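Local coordinates for protein nidogen-1 (Mus musculus, PDB 1GL4) that binds laminin, collagen IV and perlecan in basement membranes, the fragment here pairing an EGF-like module with the G2 beta-barrel, at residues R22-G27 / A237-R242; Y192-S197 / I231-C236. One frame throughout, in Å; residues are numbered along the deposited sequence.

Interaction 1. Residues R22-G27 / A237-R242; sequences RDYATG and AHDDAR
Tyr24 and Asp239 face each other with their CA atoms 6.3 Å apart, and Gly27 comes similarly close to His238, so the turn 24-27 that joins strands 19-23 and 28-32 of the EGF-like module lies against the irregular segment 237-242 that follows the barrel strand 221-232. The turn is closed by two weak backbone bonds between Tyr24 and Gly27. Asp239 lies over one face of the Tyr24 ring: its CA sits toward the rim, and its CB makes a CH-pi contact 3.9 Å from the ring centroid. Because CG of Asp239 is turned anti to its own backbone nitrogen (chi1 -172°), the side chain runs alongside the tyrosine in the same direction, and OD2 ends 2.6 Å from Tyr24 OH, close enough for a weak hydrogen bond, although the phenol proton has another acceptor within reach; the carboxylate and ring planes are 39° apart. An alanine in place of Tyr24 is likely to leave Asp239 CA and CB without their ring face and OD2 without the phenol beside it. The imidazole of His238 is held differently. Gly27 CA stands 3.4 Å from its ring centroid, only 7° off the normal, and a side chain at this glycine would clash with NE2. At the ring edge, ND1 and Thr26 OG1 are hydrogen-bonded at 2.6 Å, while a water links OG1 to Ala237 O. The side chains of Tyr24 and His238 also touch Cys29 of strand 28-32. Two aromatic ring faces, each paired with a short polar contact, thus join the EGF-like module to the loop that follows barrel strand 221-232, and the bond at ND1 probably limits how the imidazole can turn over Gly27.

Interaction 2. Residues Y192-S197 / I231-C236; sequences YHYSSS and ITFQEC
Glu235 OE2 is gripped by two hydroxyls from segment 192-197, accepting from Tyr194 OH at 2.7 Å and from Ser197 OG at 2.8 Å. The phenol meets the syn lone pair and the serine the anti one, so the two donors use different sides of the same oxygen. The oxygen lies in the plane of the Tyr194 ring, at its edge, while the carboxylate is turned nearly perpendicular, 88° from the ring. Tyr194 reaches it from the opposite direction, its CG anti to the backbone nitrogen (chi1 167°), which swings the phenol along the loop toward Ser197. A water donates to Ser197 OG and accepts from Glu235 N, tying the serine to the glutamate backbone as well. The other carboxylate oxygen, OE1, is salt-bridged to Arg242, so both oxygens are engaged. Next to this polar cluster, Phe233 offers one ring face to the Ser197 backbone, whose O lies 3.8 Å above the plane toward the rim. Tyr194 and Phe233 cross at about a right angle, and CZ of Phe233 meets the tyrosine edge at CE1, 4.1 Å away. The Phe233 side chain also packs on Ile199, Phe134 and Ile129. Further along, Ile231 CD1 touches the edge of the buried Tyr192 ring, which stacks with Trp114. The contact joins the turn between the antiparallel barrel strands 182-195 and 198-210 to the chain leaving strand 221-232. Two hydroxyl donors and an arginine would probably stabilise the ionised carboxylate, and so would probably hold the segment after strand 221-232 against the hairpin, beside the crossed rings of Tyr194 and Phe233.

In the fold
Interaction 2 is nested along the chain inside the loop closed by interaction 1, and their centres lie 18 Å apart on the same side of the chain's centre. Segment 231-236 runs directly into 237-242, so the chain leaving the barrel is held first at segment 192-197, the end of one barrel strand and the turn after it, and next at the EGF-like module. The two contacts touch through a salt bridge, Arg242 NH2 to Glu235 OE1 at 2.8 Å, and the disulfide between Cys236 and Cys29 fastens the same region covalently. Interaction 1 is peripheral, about 30 Å from the chain centre, against about 15 Å for interaction 2. Both lie away from the perlecan-binding residues and the zinc site.

Interaction 1. Residues R22-G27 / A237-R242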
ATOM      1  N   ARG A  22      28.007  -0.832  15.311  1.00 37.29           N
ATOM      2  CA  ARG A  22      29.274  -1.544  15.195  1.00 39.05           C
ATOM      3  C   ARG A  22      30.280  -0.680  14.447  1.00 39.33           C
ATOM      4  O   ARG A  22      29.940  -0.036  13.455  1.00 38.78           O
ATOM      5  CB  ARG A  22      29.078  -2.866  14.452  1.00 41.68           C
ATOM      6  CG  ARG A  22      27.976  -3.743  15.019  1.00 45.54           C
ATOM      7  CD  ARG A  22      27.905  -5.077  14.292  1.00 47.93           C
ATOM      8  NE  ARG A  22      26.645  -5.777  14.541  1.00 51.61           N
ATOM      9  CZ  ARG A  22      26.199  -6.128  15.743  1.00 51.85           C
ATOM     10  NH1 ARG A  22      26.909  -5.848  16.828  1.00 52.11           N
ATOM     11  NH2 ARG A  22      25.040  -6.762  15.860  1.00 52.29           N
ATOM     12  N   ASP A  23      31.519  -0.664  14.928  1.00 38.94           N
ATOM     13  CA  ASP A  23      32.561   0.135  14.296  1.00 38.81           C
ATOM     14  C   ASP A  23      33.355  -0.649  13.259  1.00 38.89           C
ATOM     15  O   ASP A  23      33.524  -1.863  13.369  1.00 39.38           O
ATOM     16  CB  ASP A  23      33.512   0.691  15.357  1.00 39.10           C
ATOM     17  CG  ASP A  23      32.847   1.711  16.257  1.00 39.01           C
ATOM     18  OD1 ASP A  23      32.421   2.770  15.747  1.00 38.29           O
ATOM     19  OD2 ASP A  23      32.751   1.453  17.475  1.00 40.00           O
ATOM     20  N   TYR A  24      33.831   0.061  12.244  1.00 38.53           N
ATOM     21  CA  TYR A  24      34.623  -0.541  11.182  1.00 38.61           C
ATOM     22  C   TYR A  24      35.763   0.400  10.824  1.00 38.23           C
ATOM     23  O   TYR A  24      35.800   1.546  11.277  1.00 38.20           O
ATOM     24  CB  TYR A  24      33.763  -0.813   9.945  1.00 38.83           C
ATOM     25  CG  TYR A  24      32.607  -1.751  10.203  1.00 39.29           C
ATOM     26  CD1 TYR A  24      31.436  -1.296  10.810  1.00 39.75           C
ATOM     27  CD2 TYR A  24      32.694  -3.103   9.873  1.00 39.76           C
ATOM     28  CE1 TYR A  24      30.381  -2.165  11.086  1.00 40.15           C
ATOM     29  CE2 TYR A  24      31.647  -3.982  10.146  1.00 40.01           C
ATOM     30  CZ  TYR A  24      30.493  -3.505  10.753  1.00 40.18           C
ATOM     31  OH  TYR A  24      29.455  -4.367  11.032  1.00 39.27           O
ATOM     32  N   ALA A  25      36.688  -0.087  10.005  1.00 38.24           N
ATOM     33  CA  ALA A  25      37.838   0.701   9.592  1.00 37.57           C
ATOM     34  C   ALA A  25      37.472   2.130   9.200  1.00 37.75           C
ATOM     35  O   ALA A  25      37.991   3.089   9.773  1.00 37.26           O
ATOM     36  CB  ALA A  25      38.547   0.009   8.432  1.00 39.24           C
ATOM     37  N   THR A  26      36.568   2.263   8.236  1.00 36.47           N
ATOM     38  CA  THR A  26      36.157   3.573   7.740  1.00 36.37           C
ATOM     39  C   THR A  26      34.971   4.222   8.447  1.00 36.04           C
ATOM     40  O   THR A  26      34.728   5.419   8.279  1.00 36.01           O
ATOM     41  CB  THR A  26      35.833   3.503   6.239  1.00 37.76           C
ATOM     42  OG1 THR A  26      34.898   2.442   6.006  1.00 38.95           O
ATOM     43  CG2 THR A  26      37.099   3.244   5.433  1.00 37.47           C
ATOM     44  N   GLY A  27      34.228   3.444   9.227  1.00 34.51           N
ATOM     45  CA  GLY A  27      33.085   4.010   9.921  1.00 33.16           C
ATOM     46  C   GLY A  27      32.226   2.979  10.618  1.00 31.05           C
ATOM     47  O   GLY A  27      32.628   1.829  10.775  1.00 31.77           O
ATOM     48  N   ALA A 237      28.085   2.395   3.887  1.00 31.29           N
ATOM     49  CA  ALA A 237      29.270   2.102   3.084  1.00 34.49           C
ATOM     50  C   ALA A 237      30.399   1.404   3.836  1.00 36.87           C
ATOM     51  O   ALA A 237      31.532   1.354   3.362  1.00 37.15           O
ATOM     52  CB  ALA A 237      29.789   3.387   2.445  1.00 33.79           C
ATOM     53  N   HIS A 238      30.090   0.863   5.006  1.00 39.85           N
ATOM     54  CA  HIS A 238      31.093   0.166   5.793  1.00 42.69           C
ATOM     55  C   HIS A 238      30.632  -1.280   5.924  1.00 44.90           C
ATOM     56  O   HIS A 238      29.741  -1.714   5.191  1.00 46.80           O
ATOM     57  CB  HIS A 238      31.234   0.839   7.161  1.00 41.69           C
ATOM     58  CG  HIS A 238      31.368   2.330   7.080  1.00 39.52           C
ATOM     59  ND1 HIS A 238      32.425   2.948   6.447  1.00 38.86           N
ATOM     60  CD2 HIS A 238      30.551   3.325   7.501  1.00 39.06           C
ATOM     61  CE1 HIS A 238      32.252   4.258   6.481  1.00 38.22           C
ATOM     62  NE2 HIS A 238      31.122   4.513   7.114  1.00 37.80           N
ATOM     63  N   ASP A 239      31.228  -2.028   6.845  1.00 47.28           N
ATOM     64  CA  ASP A 239      30.857  -3.426   7.028  1.00 49.09           C
ATOM     65  C   ASP A 239      31.194  -4.180   5.747  1.00 50.28           C
ATOM     66  O   ASP A 239      30.306  -4.628   5.019  1.00 50.83           O
ATOM     67  CB  ASP A 239      29.358  -3.547   7.327  1.00 49.65           C
ATOM     68  CG  ASP A 239      28.950  -4.956   7.714  1.00 50.43           C
ATOM     69  OD1 ASP A 239      29.215  -5.894   6.934  1.00 50.72           O
ATOM     70  OD2 ASP A 239      28.359  -5.123   8.800  1.00 51.37           O
ATOM     71  N   ASP A 240      32.488  -4.304   5.474  1.00 51.50           N
ATOM     72  CA  ASP A 240      32.962  -4.993   4.283  1.00 53.10           C
ATOM     73  C   ASP A 240      32.335  -6.375   4.155  1.00 52.72           C
ATOM     74  O   ASP A 240      31.912  -6.774   3.069  1.00 53.00           O
ATOM     75  CB  ASP A 240      34.488  -5.113   4.324  1.00 55.67           C
ATOM     76  CG  ASP A 240      35.055  -5.749   3.069  1.00 58.65           C
ATOM     77  OD1 ASP A 240      34.752  -6.936   2.814  1.00 60.82           O
ATOM     78  OD2 ASP A 240      35.800  -5.061   2.337  1.00 58.98           O
ATOM     79  N   ALA A 241      32.280  -7.103   5.267  1.00 52.29           N
ATOM     80  CA  ALA A 241      31.697  -8.440   5.285  1.00 51.51           C
ATOM     81  C   ALA A 241      30.176  -8.324   5.296  1.00 50.96           C
ATOM     82  O   ALA A 241      29.510  -8.718   6.256  1.00 51.68           O
ATOM     83  CB  ALA A 241      32.175  -9.205   6.513  1.00 51.75           C
ATOM     84  N   ARG A 242      29.638  -7.772   4.217  1.00 48.92           N
ATOM     85  CA  ARG A 242      28.204  -7.578   4.074  1.00 47.10           C
ATOM     86  C   ARG A 242      27.730  -8.219   2.771  1.00 44.30           C
ATOM     87  O   ARG A 242      28.154  -7.824   1.683  1.00 44.80           O
ATOM     88  CB  ARG A 242      27.899  -6.076   4.092  1.00 48.60           C
ATOM     89  CG  ARG A 242      26.503  -5.672   3.666  1.00 49.73           C
ATOM     90  CD  ARG A 242      26.267  -4.205   4.007  1.00 51.94           C
ATOM     91  NE  ARG A 242      25.218  -3.593   3.196  1.00 53.09           N
ATOM     92  CZ  ARG A 242      25.375  -3.214   1.931  1.00 53.61           C
ATOM     93  NH1 ARG A 242      26.543  -3.377   1.324  1.00 54.05           N
ATOM     94  NH2 ARG A 242      24.363  -2.668   1.270  1.00 55.32           N
TER
HETATM   95  O   HOH W   1      34.710   2.014   3.084  1.00 32.54           O

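Interaction 2. Residues Y192-S197 / I231-C236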
ATOM      1  N   TYR A 192      12.214  -6.114 -10.085  1.00  9.79           N
ATOM      2  CA  TYR A 192      12.933  -4.980  -9.524  1.00  9.67           C
ATOM      3  C   TYR A 192      14.431  -5.277  -9.580  1.00 10.68           C
ATOM      4  O   TYR A 192      14.913  -6.194  -8.912  1.00 10.68           O
ATOM      5  CB  TYR A 192      12.485  -4.731  -8.073  1.00  8.43           C
ATOM      6  CG  TYR A 192      11.097  -4.118  -7.961  1.00  9.16           C
ATOM      7  CD1 TYR A 192       9.954  -4.855  -8.280  1.00 10.60           C
ATOM      8  CD2 TYR A 192      10.935  -2.783  -7.592  1.00 10.92           C
ATOM      9  CE1 TYR A 192       8.669  -4.267  -8.240  1.00 11.81           C
ATOM     10  CE2 TYR A 192       9.664  -2.185  -7.552  1.00 12.38           C
ATOM     11  CZ  TYR A 192       8.537  -2.932  -7.878  1.00 12.20           C
ATOM     12  OH  TYR A 192       7.289  -2.336  -7.856  1.00 14.26           O
ATOM     13  N   HIS A 193      15.149  -4.493 -10.383  1.00 11.28           N
ATOM     14  CA  HIS A 193      16.593  -4.648 -10.573  1.00 14.13           C
ATOM     15  C   HIS A 193      17.408  -3.745  -9.642  1.00 14.68           C
ATOM     16  O   HIS A 193      17.177  -2.536  -9.577  1.00 14.77           O
ATOM     17  CB  HIS A 193      16.951  -4.339 -12.032  1.00 14.38           C
ATOM     18  CG  HIS A 193      16.175  -5.148 -13.025  1.00 13.83           C
ATOM     19  ND1 HIS A 193      16.434  -6.481 -13.266  1.00 15.44           N
ATOM     20  CD2 HIS A 193      15.103  -4.829 -13.789  1.00 15.64           C
ATOM     21  CE1 HIS A 193      15.552  -6.950 -14.132  1.00 16.79           C
ATOM     22  NE2 HIS A 193      14.733  -5.968 -14.465  1.00 15.09           N
ATOM     23  N   TYR A 194      18.367  -4.342  -8.936  1.00 14.80           N
ATOM     24  CA  TYR A 194      19.221  -3.608  -7.998  1.00 15.97           C
ATOM     25  C   TYR A 194      20.657  -3.454  -8.496  1.00 16.09           C
ATOM     26  O   TYR A 194      21.229  -4.387  -9.066  1.00 14.64           O
ATOM     27  CB  TYR A 194      19.257  -4.319  -6.638  1.00 16.45           C
ATOM     28  CG  TYR A 194      20.345  -3.799  -5.717  1.00 17.02           C
ATOM     29  CD1 TYR A 194      20.176  -2.610  -5.004  1.00 15.81           C
ATOM     30  CD2 TYR A 194      21.577  -4.456  -5.620  1.00 18.01           C
ATOM     31  CE1 TYR A 194      21.204  -2.084  -4.225  1.00 16.90           C
ATOM     32  CE2 TYR A 194      22.617  -3.933  -4.843  1.00 18.65           C
ATOM     33  CZ  TYR A 194      22.423  -2.747  -4.152  1.00 20.56           C
ATOM     34  OH  TYR A 194      23.450  -2.204  -3.410  1.00 21.45           O
ATOM     35  N   SER A 195      21.235  -2.278  -8.251  1.00 15.70           N
ATOM     36  CA  SER A 195      22.609  -1.976  -8.638  1.00 17.70           C
ATOM     37  C   SER A 195      23.119  -0.703  -7.953  1.00 16.10           C
ATOM     38  O   SER A 195      22.608   0.394  -8.188  1.00 15.23           O
ATOM     39  CB  SER A 195      22.719  -1.814 -10.159  1.00 20.54           C
ATOM     40  OG  SER A 195      24.024  -1.398 -10.527  1.00 22.17           O
ATOM     41  N   SER A 196      24.128  -0.865  -7.101  1.00 15.52           N
ATOM     42  CA  SER A 196      24.738   0.244  -6.375  1.00 13.89           C
ATOM     43  C   SER A 196      23.778   1.295  -5.817  1.00 13.16           C
ATOM     44  O   SER A 196      23.841   2.474  -6.178  1.00 11.98           O
ATOM     45  CB  SER A 196      25.796   0.919  -7.254  1.00 14.30           C
ATOM     46  OG  SER A 196      26.932   0.077  -7.397  1.00 14.73           O
ATOM     47  N   SER A 197      22.899   0.851  -4.923  1.00 13.05           N
ATOM     48  CA  SER A 197      21.923   1.714  -4.261  1.00 12.71           C
ATOM     49  C   SER A 197      20.858   2.317  -5.170  1.00 13.36           C
ATOM     50  O   SER A 197      20.287   3.364  -4.855  1.00 13.68           O
ATOM     51  CB  SER A 197      22.645   2.821  -3.493  1.00 13.22           C
ATOM     52  OG  SER A 197      23.556   2.251  -2.567  1.00 15.43           O
ATOM     53  N   ILE A 231      14.106   4.013  -7.955  1.00 10.93           N
ATOM     54  CA  ILE A 231      14.095   4.139  -6.505  1.00 11.09           C
ATOM     55  C   ILE A 231      15.525   4.319  -5.982  1.00 11.35           C
ATOM     56  O   ILE A 231      16.364   3.439  -6.149  1.00 11.29           O
ATOM     57  CB  ILE A 231      13.436   2.877  -5.895  1.00 11.97           C
ATOM     58  CG1 ILE A 231      11.966   2.821  -6.341  1.00 12.92           C
ATOM     59  CG2 ILE A 231      13.552   2.883  -4.369  1.00  9.42           C
ATOM     60  CD1 ILE A 231      11.255   1.517  -6.025  1.00 14.15           C
ATOM     61  N   THR A 232      15.791   5.464  -5.351  1.00 12.53           N
ATOM     62  CA  THR A 232      17.126   5.770  -4.827  1.00 13.59           C
ATOM     63  C   THR A 232      17.165   5.874  -3.302  1.00 14.83           C
ATOM     64  O   THR A 232      16.229   6.360  -2.672  1.00 11.25           O
ATOM     65  CB  THR A 232      17.668   7.080  -5.430  1.00 14.27           C
ATOM     66  OG1 THR A 232      16.715   8.133  -5.229  1.00 15.68           O
ATOM     67  CG2 THR A 232      17.917   6.908  -6.925  1.00 14.79           C
ATOM     68  N   PHE A 233      18.269   5.429  -2.715  1.00 15.23           N
ATOM     69  CA  PHE A 233      18.413   5.429  -1.262  1.00 17.66           C
ATOM     70  C   PHE A 233      19.882   5.300  -0.852  1.00 18.40           C
ATOM     71  O   PHE A 233      20.760   5.162  -1.705  1.00 18.68           O
ATOM     72  CB  PHE A 233      17.608   4.257  -0.689  1.00 16.16           C
ATOM     73  CG  PHE A 233      17.910   2.935  -1.348  1.00 15.88           C
ATOM     74  CD1 PHE A 233      18.876   2.079  -0.823  1.00 14.96           C
ATOM     75  CD2 PHE A 233      17.241   2.555  -2.510  1.00 16.64           C
ATOM     76  CE1 PHE A 233      19.173   0.865  -1.445  1.00 15.47           C
ATOM     77  CE2 PHE A 233      17.530   1.340  -3.144  1.00 16.98           C
ATOM     78  CZ  PHE A 233      18.495   0.494  -2.614  1.00 14.72           C
ATOM     79  N   GLN A 234      20.141   5.345   0.452  1.00 18.57           N
ATOM     80  CA  GLN A 234      21.500   5.225   0.977  1.00 20.81           C
ATOM     81  C   GLN A 234      21.704   3.918   1.738  1.00 20.43           C
ATOM     82  O   GLN A 234      20.813   3.465   2.449  1.00 19.78           O
ATOM     83  CB  GLN A 234      21.812   6.395   1.918  1.00 22.71           C
ATOM     84  CG  GLN A 234      21.805   7.758   1.250  1.00 26.55           C
ATOM     85  CD  GLN A 234      22.963   7.938   0.287  1.00 28.72           C
ATOM     86  OE1 GLN A 234      24.131   7.824   0.672  1.00 29.83           O
ATOM     87  NE2 GLN A 234      22.648   8.225  -0.971  1.00 28.90           N
ATOM     88  N   GLU A 235      22.880   3.317   1.578  1.00 20.67           N
ATOM     89  CA  GLU A 235      23.229   2.078   2.272  1.00 21.72           C
ATOM     90  C   GLU A 235      24.547   2.330   3.002  1.00 23.08           C
ATOM     91  O   GLU A 235      25.407   3.057   2.501  1.00 21.88           O
ATOM     92  CB  GLU A 235      23.403   0.925   1.280  1.00 21.64           C
ATOM     93  CG  GLU A 235      22.182   0.652   0.406  1.00 22.58           C
ATOM     94  CD  GLU A 235      22.394  -0.516  -0.543  1.00 21.93           C
ATOM     95  OE1 GLU A 235      22.113  -1.672  -0.155  1.00 23.08           O
ATOM     96  OE2 GLU A 235      22.861  -0.278  -1.676  1.00 20.73           O
ATOM     97  N   CYS A 236      24.714   1.744   4.182  1.00 23.99           N
ATOM     98  CA  CYS A 236      25.944   1.959   4.933  1.00 27.19           C
ATOM     99  C   CYS A 236      27.141   1.485   4.115  1.00 28.67           C
ATOM    100  O   CYS A 236      27.206   0.327   3.696  1.00 27.89           O
ATOM    101  CB  CYS A 236      25.888   1.236   6.280  1.00 27.86           C
ATOM    102  SG  CYS A 236      27.129   1.858   7.462  1.00 31.55           S
TER
HETATM  103  O   HOH W   2      24.392   4.147  -0.836  1.00 19.74           O